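Local coordinates for protein alpha-Amylase (Thermotoga maritima, PDB 2B5D) that is a member of the family 57 glycoside hydrolases, carbohydrate-active enzymes with a largely parallel beta sheet flanked by helices, at residues 89-94 and 271-276; 82-87 and 275-280; 97-102 and 289-294; 76-81 and 108-113. One frame throughout, in Å; residues are numbered along the deposited sequence.

Contact 1: residues 89-94 and 271-276; sequences VERTKK and MEYIKD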
# COMPACT_ATOMS: atom_id res chain seq x y z
N VAL A 89 27.83 -16.44 23.28
CA VAL A 89 29.02 -16.47 24.14
C VAL A 89 30.24 -17.15 23.47
O VAL A 89 31.38 -16.74 23.71
CB VAL A 89 28.75 -16.99 25.59
CG1 VAL A 89 28.11 -18.35 25.57
CG2 VAL A 89 30.05 -17.05 26.40
N GLU A 90 30.01 -18.16 22.63
CA GLU A 90 31.09 -18.78 21.84
C GLU A 90 31.51 -17.94 20.63
O GLU A 90 32.69 -17.64 20.47
CB GLU A 90 30.76 -20.23 21.43
CG GLU A 90 31.44 -21.31 22.29
CD GLU A 90 32.86 -21.68 21.84
OE1 GLU A 90 33.22 -22.88 21.95
OE2 GLU A 90 33.62 -20.79 21.37
N ARG A 91 30.54 -17.56 19.79
CA ARG A 91 30.80 -16.73 18.60
C ARG A 91 31.49 -15.41 18.93
O ARG A 91 32.15 -14.82 18.08
CB ARG A 91 29.49 -16.51 17.82
CG ARG A 91 29.51 -15.45 16.68
CD ARG A 91 29.84 -16.03 15.29
NE ARG A 91 28.87 -15.64 14.25
CZ ARG A 91 28.99 -14.60 13.40
NH1 ARG A 91 30.06 -13.81 13.44
NH2 ARG A 91 28.04 -14.36 12.50
N THR A 92 31.34 -14.92 20.17
CA THR A 92 31.95 -13.64 20.57
C THR A 92 33.38 -13.75 21.09
O THR A 92 34.12 -12.75 21.09
CB THR A 92 31.10 -12.86 21.61
OG1 THR A 92 30.82 -13.69 22.75
CG2 THR A 92 29.79 -12.35 20.99
N LYS A 93 33.74 -14.96 21.53
CA LYS A 93 35.03 -15.25 22.16
C LYS A 93 36.26 -14.63 21.49
O LYS A 93 37.18 -14.17 22.18
CB LYS A 93 35.20 -16.77 22.26
CG LYS A 93 36.03 -17.24 23.46
CD LYS A 93 35.86 -18.76 23.67
CE LYS A 93 34.43 -19.15 24.08
NZ LYS A 93 34.04 -18.65 25.45
N LYS A 94 36.28 -14.59 20.16
CA LYS A 94 37.42 -14.01 19.45
C LYS A 94 37.16 -12.58 18.92
O LYS A 94 38.04 -11.97 18.27
CB LYS A 94 37.93 -14.95 18.35
CG LYS A 94 39.48 -15.02 18.26
CD LYS A 94 39.98 -15.93 17.10
CE LYS A 94 40.02 -17.43 17.49
NZ LYS A 94 39.85 -18.32 16.29
N MET A 271 22.82 -13.96 8.17
CA MET A 271 21.49 -14.55 7.99
C MET A 271 21.36 -16.04 8.35
O MET A 271 20.36 -16.45 8.96
CB MET A 271 21.00 -14.30 6.56
CG MET A 271 19.63 -14.89 6.25
SD MET A 271 18.37 -14.37 7.43
CE MET A 271 18.10 -12.67 6.91
N GLU A 272 22.35 -16.85 7.96
CA GLU A 272 22.30 -18.29 8.23
C GLU A 272 22.47 -18.57 9.72
O GLU A 272 21.86 -19.50 10.26
CB GLU A 272 23.32 -19.07 7.41
CG GLU A 272 22.80 -20.47 7.00
CD GLU A 272 23.86 -21.35 6.35
OE1 GLU A 272 25.06 -21.11 6.58
OE2 GLU A 272 23.47 -22.29 5.62
N TYR A 273 23.30 -17.75 10.36
CA TYR A 273 23.49 -17.79 11.81
C TYR A 273 22.19 -17.49 12.56
O TYR A 273 21.82 -18.19 13.51
CB TYR A 273 24.58 -16.79 12.20
CG TYR A 273 24.86 -16.74 13.68
CD1 TYR A 273 24.00 -16.07 14.56
CD2 TYR A 273 25.98 -17.37 14.21
CE1 TYR A 273 24.26 -16.03 15.93
CE2 TYR A 273 26.25 -17.34 15.57
CZ TYR A 273 25.38 -16.67 16.42
OH TYR A 273 25.65 -16.63 17.77
N ILE A 274 21.50 -16.44 12.10
CA ILE A 274 20.46 -15.77 12.89
C ILE A 274 19.02 -16.17 12.56
O ILE A 274 18.09 -15.79 13.28
CB ILE A 274 20.66 -14.20 12.85
CG1 ILE A 274 20.00 -13.52 14.07
CG2 ILE A 274 20.23 -13.59 11.50
CD1 ILE A 274 20.63 -13.89 15.41
N LYS A 275 18.86 -16.98 11.51
CA LYS A 275 17.56 -17.33 10.88
C LYS A 275 16.37 -17.68 11.79
O LYS A 275 15.28 -17.12 11.62
CB LYS A 275 17.76 -18.44 9.81
CG LYS A 275 16.46 -19.01 9.13
CD LYS A 275 15.50 -17.94 8.54
CE LYS A 275 16.06 -17.20 7.32
NZ LYS A 275 15.88 -17.95 6.03
N ASP A 276 16.57 -18.59 12.74
CA ASP A 276 15.46 -19.02 13.61
C ASP A 276 15.41 -18.30 14.97
O ASP A 276 15.04 -18.88 16.00
CB ASP A 276 15.45 -20.55 13.76
CG ASP A 276 16.75 -21.09 14.29
OD1 ASP A 276 17.78 -20.37 14.20
OD2 ASP A 276 16.75 -22.23 14.78
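Arg-91, late in helix 68-91, faces Tyr-273 of the short helix 271-274, their CA atoms 10.0 Å apart, so that only long side chains can bridge the space. Both reach across. Tyr-273 sends its ring straight out from its helix, CG anti to the backbone N (chi1 -180°), and Arg-91 meets the CD2-CE2 side of that ring. The arginine runs alongside the ring from its hydroxyl end, at CB, back toward CD2, at NE: Arg-91 CB lies 3.8 Å from Tyr-273 OH, Arg-91 CD the same 3.8 Å from Tyr-273 CE2, and Arg-91 NE 3.4 Å from Tyr-273 CD2. Bends at chi2 and chi3 steer it down that side. The guanidinium turns its own edge to CD2, with its plane 80° from that of the ring, so the pair is not a parallel stack. What joins the two segments is therefore van der Waals contact over a small, 117 Å² patch at the surface. The tyrosine hydroxyl has a weak hydrogen bond of its own to the carbonyl O of Lys-87, one turn back on the long helix. Arg-269 brings a like charge close to the guanidinium. Behind this outer contact, Val-89 and Thr-92 turn to helix 97-119, while Met-271 and Ile-274 pack on the loop around Arg-284, leaving helix 271-274 beside the C-terminal end of helix 68-91.

Contact 2: residues 82-87 and 275-280; sequences IELANK and KDYIDP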
# COMPACT_ATOMS: atom_id res chain seq x y z
N ILE A 82 17.78 -17.91 25.56
CA ILE A 82 18.96 -18.45 26.29
C ILE A 82 19.86 -19.36 25.42
O ILE A 82 21.09 -19.42 25.60
CB ILE A 82 18.57 -19.24 27.56
CG1 ILE A 82 17.93 -18.31 28.60
CG2 ILE A 82 19.81 -19.97 28.15
CD1 ILE A 82 17.13 -19.05 29.70
N GLU A 83 19.22 -20.09 24.49
CA GLU A 83 19.94 -20.85 23.46
C GLU A 83 20.76 -19.90 22.58
O GLU A 83 21.94 -20.15 22.35
CB GLU A 83 18.95 -21.67 22.63
CG GLU A 83 19.59 -22.68 21.68
CD GLU A 83 18.67 -23.04 20.51
OE1 GLU A 83 18.05 -24.12 20.54
OE2 GLU A 83 18.52 -22.21 19.58
N LEU A 84 20.14 -18.81 22.11
CA LEU A 84 20.85 -17.78 21.34
C LEU A 84 21.95 -17.15 22.17
O LEU A 84 23.03 -16.83 21.65
CB LEU A 84 19.91 -16.68 20.86
CG LEU A 84 20.21 -15.89 19.58
CD1 LEU A 84 19.57 -14.53 19.66
CD2 LEU A 84 21.69 -15.75 19.24
N ALA A 85 21.69 -16.98 23.46
CA ALA A 85 22.67 -16.37 24.35
C ALA A 85 23.95 -17.19 24.36
O ALA A 85 25.05 -16.64 24.24
CB ALA A 85 22.11 -16.21 25.76
N ASN A 86 23.79 -18.51 24.49
CA ASN A 86 24.90 -19.47 24.42
C ASN A 86 25.68 -19.52 23.10
O ASN A 86 26.92 -19.47 23.10
CB ASN A 86 24.41 -20.85 24.83
CG ASN A 86 24.59 -21.10 26.31
OD1 ASN A 86 23.68 -21.61 26.97
ND2 ASN A 86 25.77 -20.74 26.84
N LYS A 87 24.95 -19.60 21.99
CA LYS A 87 25.53 -19.46 20.65
C LYS A 87 26.38 -18.20 20.58
O LYS A 87 27.38 -18.15 19.84
CB LYS A 87 24.43 -19.34 19.61
CG LYS A 87 24.12 -20.56 18.76
CD LYS A 87 23.40 -20.09 17.49
CE LYS A 87 23.10 -21.22 16.49
NZ LYS A 87 21.73 -21.82 16.63
N LYS A 275 18.86 -16.98 11.51
CA LYS A 275 17.56 -17.33 10.88
C LYS A 275 16.37 -17.68 11.79
O LYS A 275 15.28 -17.12 11.62
CB LYS A 275 17.76 -18.44 9.81
CG LYS A 275 16.46 -19.01 9.13
CD LYS A 275 15.50 -17.94 8.54
CE LYS A 275 16.06 -17.20 7.32
NZ LYS A 275 15.88 -17.95 6.03
N ASP A 276 16.57 -18.59 12.74
CA ASP A 276 15.46 -19.02 13.61
C ASP A 276 15.41 -18.30 14.97
O ASP A 276 15.04 -18.88 16.00
CB ASP A 276 15.45 -20.55 13.76
CG ASP A 276 16.75 -21.09 14.29
OD1 ASP A 276 17.78 -20.37 14.20
OD2 ASP A 276 16.75 -22.23 14.78
N TYR A 277 15.78 -17.01 14.95
CA TYR A 277 15.57 -16.11 16.09
C TYR A 277 14.94 -14.81 15.62
O TYR A 277 14.49 -14.01 16.43
CB TYR A 277 16.88 -15.85 16.84
CG TYR A 277 17.64 -17.11 17.17
CD1 TYR A 277 18.77 -17.46 16.43
CD2 TYR A 277 17.22 -17.96 18.20
CE1 TYR A 277 19.48 -18.62 16.72
CE2 TYR A 277 17.92 -19.12 18.49
CZ TYR A 277 19.05 -19.45 17.75
OH TYR A 277 19.75 -20.58 18.03
N ILE A 278 14.91 -14.62 14.30
CA ILE A 278 14.10 -13.55 13.70
C ILE A 278 12.71 -14.09 13.33
O ILE A 278 12.31 -15.16 13.78
CB ILE A 278 14.80 -12.89 12.48
CG1 ILE A 278 15.26 -13.96 11.47
CG2 ILE A 278 15.94 -11.98 12.95
CD1 ILE A 278 16.00 -13.44 10.25
N ASP A 279 11.99 -13.33 12.52
CA ASP A 279 10.66 -13.72 12.03
C ASP A 279 10.72 -14.97 11.14
O ASP A 279 11.64 -15.10 10.32
CB ASP A 279 10.04 -12.55 11.25
CG ASP A 279 8.52 -12.52 11.34
OD1 ASP A 279 7.88 -12.53 10.27
OD2 ASP A 279 7.96 -12.46 12.47
N PRO A 280 9.75 -15.90 11.30
CA PRO A 280 9.62 -17.09 10.43
C PRO A 280 9.50 -16.71 8.95
O PRO A 280 9.82 -17.51 8.06
CB PRO A 280 8.32 -17.75 10.91
CG PRO A 280 7.59 -16.67 11.70
CD PRO A 280 8.69 -15.87 12.33
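The hydroxyl of Tyr-277 is gripped by two charged side chains of helix 68-91. It donates to Glu-83, with Tyr-277 OH 2.6 Å from Glu-83 OE2, and accepts from Lys-87, whose NZ is 2.7 Å from the same OH. Glu-83 and Lys-87 stand one helical turn apart and close on the phenol from its edge, both near the ring plane. The carboxylate stands almost perpendicular to the ring (85°); OE2 is met on its anti side, with the hydroxyl 23° out of the carboxylate plane. Lys-87 reaches in with a largely extended chain that bends at its last torsion to bring NZ to the oxygen. Between these two residues in sequence, Leu-84 lies over one face of the ring: its CG is 3.7 Å from the centroid of the Tyr-277 ring, only 10° off the normal, in a CH-pi contact. On the opposite face comes Asp-276 OD1 from the tyrosine's own segment, displaced toward the rim. The main chain of this segment has a second tie to the same helix, as Lys-80 NZ is hydrogen-bonded to Asp-276 O. The phenol oxygen thus gives one bond to a carboxylate and takes one from an ammonium, which fixes the rotation of its hydroxyl; the ammonium probably polarises the O-H and strengthens the short bond to Glu-83, while Leu-84 packs on one face.

Contact 3: residues 97-102 and 289-294; sequences PLKHKM and IKYHRI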
# COMPACT_ATOMS: atom_id res chain seq x y z
N PRO A 97 36.43 -7.84 23.43
CA PRO A 97 36.19 -8.25 24.82
C PRO A 97 34.94 -7.66 25.51
O PRO A 97 34.36 -8.32 26.36
CB PRO A 97 37.47 -7.82 25.53
CG PRO A 97 38.08 -6.80 24.64
CD PRO A 97 37.77 -7.25 23.28
N LEU A 98 34.56 -6.42 25.18
CA LEU A 98 33.31 -5.82 25.68
C LEU A 98 32.13 -6.65 25.22
O LEU A 98 31.27 -7.05 26.01
CB LEU A 98 33.16 -4.36 25.22
CG LEU A 98 34.03 -3.32 25.95
CD1 LEU A 98 33.91 -1.94 25.33
CD2 LEU A 98 33.70 -3.27 27.45
N LYS A 99 32.14 -6.93 23.92
CA LYS A 99 31.12 -7.68 23.22
C LYS A 99 31.04 -9.10 23.75
O LYS A 99 29.94 -9.59 24.02
CB LYS A 99 31.42 -7.66 21.73
CG LYS A 99 30.39 -8.34 20.86
CD LYS A 99 30.69 -8.05 19.41
CE LYS A 99 29.64 -8.64 18.52
NZ LYS A 99 29.99 -8.36 17.10
N HIS A 100 32.20 -9.75 23.92
CA HIS A 100 32.24 -11.07 24.59
C HIS A 100 31.67 -11.04 26.01
O HIS A 100 30.88 -11.90 26.37
CB HIS A 100 33.66 -11.69 24.61
CG HIS A 100 33.70 -13.08 25.18
ND1 HIS A 100 34.20 -13.36 26.44
CD2 HIS A 100 33.23 -14.25 24.69
CE1 HIS A 100 34.06 -14.65 26.69
NE2 HIS A 100 33.48 -15.21 25.64
N LYS A 101 32.11 -10.06 26.79
CA LYS A 101 31.65 -9.86 28.17
C LYS A 101 30.12 -9.69 28.29
O LYS A 101 29.49 -10.34 29.13
CB LYS A 101 32.38 -8.67 28.76
CG LYS A 101 32.18 -8.47 30.23
CD LYS A 101 32.86 -7.20 30.70
CE LYS A 101 32.22 -6.70 31.98
NZ LYS A 101 32.90 -5.48 32.48
N MET A 102 29.55 -8.83 27.43
CA MET A 102 28.11 -8.61 27.34
C MET A 102 27.34 -9.89 27.05
O MET A 102 26.29 -10.12 27.64
CB MET A 102 27.77 -7.56 26.25
CG MET A 102 27.34 -6.16 26.73
SD MET A 102 26.43 -6.01 28.32
CE MET A 102 27.83 -5.60 29.35
N ILE A 289 19.30 -9.05 22.41
CA ILE A 289 20.72 -8.95 22.70
C ILE A 289 21.43 -7.94 21.80
O ILE A 289 21.51 -8.11 20.57
CB ILE A 289 21.46 -10.34 22.93
CG1 ILE A 289 22.96 -10.25 22.55
CG2 ILE A 289 20.68 -11.58 22.38
CD1 ILE A 289 23.28 -10.73 21.23
N LYS A 290 21.90 -6.89 22.46
CA LYS A 290 22.39 -5.65 21.85
C LYS A 290 23.73 -5.24 22.49
O LYS A 290 23.85 -5.24 23.71
CB LYS A 290 21.38 -4.52 22.09
CG LYS A 290 19.90 -4.86 21.97
CD LYS A 290 19.12 -3.58 21.84
CE LYS A 290 17.68 -3.74 22.25
NZ LYS A 290 16.80 -4.09 21.11
N TYR A 291 24.69 -4.86 21.66
CA TYR A 291 26.08 -4.68 22.10
C TYR A 291 26.66 -3.26 22.06
O TYR A 291 27.75 -3.03 22.52
CB TYR A 291 26.99 -5.60 21.27
CG TYR A 291 26.79 -7.10 21.47
CD1 TYR A 291 26.52 -7.92 20.40
CD2 TYR A 291 26.93 -7.69 22.73
CE1 TYR A 291 26.35 -9.30 20.57
CE2 TYR A 291 26.77 -9.08 22.91
CZ TYR A 291 26.50 -9.86 21.83
OH TYR A 291 26.35 -11.21 22.00
N HIS A 292 25.93 -2.30 21.52
CA HIS A 292 26.44 -0.94 21.37
C HIS A 292 25.87 0.04 22.39
O HIS A 292 24.77 -0.18 22.94
CB HIS A 292 26.24 -0.45 19.95
CG HIS A 292 26.83 -1.37 18.91
ND1 HIS A 292 26.27 -2.60 18.59
CD2 HIS A 292 27.94 -1.26 18.15
CE1 HIS A 292 27.00 -3.18 17.65
NE2 HIS A 292 28.02 -2.38 17.37
N ARG A 293 26.66 1.06 22.69
CA ARG A 293 26.19 2.18 23.48
C ARG A 293 25.81 3.32 22.52
O ARG A 293 26.24 3.33 21.36
CB ARG A 293 27.24 2.63 24.49
CG ARG A 293 28.61 2.95 23.91
CD ARG A 293 29.63 3.20 25.00
NE ARG A 293 30.86 3.77 24.44
CZ ARG A 293 31.11 5.07 24.31
NH1 ARG A 293 30.23 5.98 24.70
NH2 ARG A 293 32.25 5.46 23.76
N ILE A 294 25.04 4.29 23.01
CA ILE A 294 24.58 5.40 22.17
C ILE A 294 25.76 6.14 21.51
O ILE A 294 25.63 6.59 20.36
CB ILE A 294 23.62 6.35 22.94
CG1 ILE A 294 22.34 5.61 23.36
CG2 ILE A 294 23.27 7.63 22.13
CD1 ILE A 294 21.56 6.27 24.46
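The long loop between helices 271-274 and 309-338 runs along the first turns of helix 97-119 and presses one aromatic side chain, Tyr-291, against them. The closest CA pair, Lys-99 and Tyr-291, is 6.0 Å apart. Lys-99 crosses the ring at about a right angle: its CG stands 3.8 Å from the centroid of the Tyr-291 ring and 10° off the normal, a CH-pi contact over the face, and farther along the chain Lys-99 CE lies 3.7 Å from Tyr-291 CD1. With CG anti to the backbone N (chi1 -177°) and every later torsion extended, the lysine lays its methylenes over the ring and carries the ammonium beyond it. Met-102, one turn on, comes from another direction: its CB meets the ring edge near the plane, 3.6 Å from Tyr-291 CD2, before the chain bends at chi2 and leads the sulfur away. Lys-99 O lies over the rim on the lysine's side, 3.4 Å from Tyr-291 CE2. In the family 57 domain this loop has no regular helix or strand here, yet backbone hydrogen bonds to neighbouring loop residues hold it, Tyr-291 pairing with Tyr-307 and His-292 with Glu-260, and the hydroxyl of Tyr-106, farther along helix 97-119, holds the carbonyl O of Lys-290. The phenol end passes on to the preceding helix, where Tyr-291 OH is hydrogen-bonded to Glu-88 OE1 of helix 68-91.

Contact 4: residues 76-81 and 108-113; sequences RHMEKL and EHFEKI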
# COMPACT_ATOMS: atom_id res chain seq x y z
N ARG A 76 8.91 -20.71 26.32
CA ARG A 76 9.52 -21.21 25.09
C ARG A 76 10.31 -20.10 24.36
O ARG A 76 11.38 -20.35 23.78
CB ARG A 76 8.44 -21.88 24.23
CG ARG A 76 8.45 -21.61 22.73
CD ARG A 76 7.49 -22.57 21.99
NE ARG A 76 6.34 -22.96 22.81
CZ ARG A 76 5.07 -22.62 22.56
NH1 ARG A 76 4.78 -21.88 21.48
NH2 ARG A 76 4.10 -23.02 23.38
N HIS A 77 9.80 -18.86 24.42
CA HIS A 77 10.55 -17.72 23.90
C HIS A 77 11.83 -17.47 24.72
O HIS A 77 12.89 -17.18 24.18
CB HIS A 77 9.67 -16.48 23.89
CG HIS A 77 10.43 -15.19 23.81
ND1 HIS A 77 10.68 -14.55 22.62
CD2 HIS A 77 10.98 -14.42 24.78
CE1 HIS A 77 11.36 -13.44 22.86
NE2 HIS A 77 11.55 -13.34 24.16
N MET A 78 11.73 -17.61 26.03
CA MET A 78 12.89 -17.37 26.87
C MET A 78 14.01 -18.40 26.68
O MET A 78 15.20 -18.05 26.76
CB MET A 78 12.47 -17.23 28.34
CG MET A 78 11.89 -15.84 28.64
SD MET A 78 12.93 -14.45 28.05
CE MET A 78 14.25 -14.45 29.27
N GLU A 79 13.62 -19.64 26.39
CA GLU A 79 14.58 -20.72 26.11
C GLU A 79 15.26 -20.56 24.75
O GLU A 79 16.48 -20.66 24.64
CB GLU A 79 13.91 -22.09 26.22
CG GLU A 79 13.93 -22.64 27.64
CD GLU A 79 12.73 -23.53 27.92
OE1 GLU A 79 12.54 -23.91 29.11
OE2 GLU A 79 11.98 -23.86 26.95
N LYS A 80 14.46 -20.27 23.72
CA LYS A 80 14.99 -19.87 22.42
C LYS A 80 16.06 -18.78 22.61
O LYS A 80 17.14 -18.84 22.01
CB LYS A 80 13.85 -19.36 21.54
CG LYS A 80 13.99 -19.63 20.06
CD LYS A 80 12.62 -20.02 19.48
CE LYS A 80 12.62 -20.16 17.95
NZ LYS A 80 12.40 -18.86 17.22
N LEU A 81 15.77 -17.82 23.48
CA LEU A 81 16.66 -16.70 23.73
C LEU A 81 17.91 -17.08 24.52
O LEU A 81 18.99 -16.59 24.20
CB LEU A 81 15.89 -15.53 24.37
CG LEU A 81 16.60 -14.21 24.67
CD1 LEU A 81 17.20 -13.54 23.40
CD2 LEU A 81 15.69 -13.24 25.43
N GLU A 108 23.58 -15.00 31.67
CA GLU A 108 23.26 -15.08 33.11
C GLU A 108 21.92 -14.38 33.40
O GLU A 108 21.04 -14.95 34.07
CB GLU A 108 24.41 -14.51 33.99
CG GLU A 108 24.50 -15.13 35.42
CD GLU A 108 25.38 -14.31 36.42
OE1 GLU A 108 24.91 -14.01 37.55
OE2 GLU A 108 26.53 -13.96 36.07
N HIS A 109 21.77 -13.17 32.86
CA HIS A 109 20.57 -12.35 33.04
C HIS A 109 19.28 -13.02 32.56
O HIS A 109 18.30 -13.10 33.32
CB HIS A 109 20.76 -11.01 32.33
CG HIS A 109 19.75 -9.98 32.70
ND1 HIS A 109 19.00 -9.31 31.77
CD2 HIS A 109 19.37 -9.50 33.91
CE1 HIS A 109 18.21 -8.44 32.38
NE2 HIS A 109 18.41 -8.55 33.68
N PHE A 110 19.28 -13.51 31.32
CA PHE A 110 18.11 -14.22 30.79
C PHE A 110 17.77 -15.45 31.59
O PHE A 110 16.59 -15.79 31.72
CB PHE A 110 18.27 -14.60 29.32
CG PHE A 110 18.43 -13.44 28.41
CD1 PHE A 110 17.96 -12.17 28.76
CD2 PHE A 110 19.03 -13.60 27.17
CE1 PHE A 110 18.11 -11.10 27.92
CE2 PHE A 110 19.18 -12.52 26.31
CZ PHE A 110 18.73 -11.27 26.69
N GLU A 111 18.79 -16.14 32.10
CA GLU A 111 18.55 -17.32 32.93
C GLU A 111 17.83 -16.90 34.20
O GLU A 111 16.78 -17.46 34.53
CB GLU A 111 19.85 -18.07 33.26
CG GLU A 111 20.25 -19.14 32.25
CD GLU A 111 21.58 -19.83 32.59
OE1 GLU A 111 21.98 -19.83 33.79
OE2 GLU A 111 22.22 -20.38 31.65
N LYS A 112 18.39 -15.90 34.88
CA LYS A 112 17.78 -15.26 36.05
C LYS A 112 16.31 -14.89 35.86
O LYS A 112 15.47 -15.19 36.71
CB LYS A 112 18.59 -14.03 36.46
CG LYS A 112 19.41 -14.19 37.73
CD LYS A 112 18.58 -13.85 38.99
CE LYS A 112 17.63 -15.02 39.42
NZ LYS A 112 16.72 -14.66 40.57
N ILE A 113 16.02 -14.23 34.74
CA ILE A 113 14.67 -13.78 34.41
C ILE A 113 13.67 -14.94 34.30
O ILE A 113 12.63 -14.92 34.95
CB ILE A 113 14.68 -12.86 33.16
CG1 ILE A 113 15.11 -11.45 33.59
CG2 ILE A 113 13.31 -12.81 32.45
CD1 ILE A 113 15.73 -10.68 32.50
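The ring of Phe-110 has Leu-81 over one face: the methyl CD2 lies 3.7 Å from the centroid of the Phe-110 ring, 11° off its normal, in a CH-pi contact. Leu-81 CG leans over the rim of the same ring, 3.5 Å from Phe-110 CE2, so the branch lies on one face, CD2 over the centre and CD1 beyond the rim near CE2. The two side chains cross at about a right angle. Another flat group, the imidazole of His-109, has Ile-113 CD1 from its own helix over one face, toward the rim. One turn before Leu-81, Met-78 probes the opposing helix with its end methyl. Bends at chi2 and chi3 swing CE across, where it sits 3.7 Å from Ile-113 CG2 and 4.0 Å from Phe-110 CB; Met-78 CE also rests 3.6 Å from the main-chain O of Phe-110. The two helical segments run nearly antiparallel, at 162°, with axes 10.0 Å apart, as expected of a helical hairpin joined by a short connection. Helix 27-47 closes in on this pair, with Thr-35 on Met-78 and Ile-39 on Ile-113. Glu-79, on the outer side, forms a salt bridge with Arg-118. All four touching residues are buried, and the side chains that meet are all apolar, with one methyl also resting on a main-chain carbonyl, so shape and dispersion hold the helices together here.

After strands 3-11 and 53-57 and the helices beside them, the chain makes helix 68-91, then turns back as helix 97-119; contact 4 closes that short hairpin, with 26 residues between its segments. The other three contacts span far longer loops of 176 to 187 residues, returning after most of the central sheet strands to helix 271-274 and the loop behind it. Contact 1 nests inside contact 2, starting later on helix 68-91 and ending on the same stretch. Contact 3 crosses both, and contact 4 crosses all of the others. Together they tie the 271-294 region to both arms of the hairpin: contacts 1 and 2 to helix 68-91, contact 3 to helix 97-119.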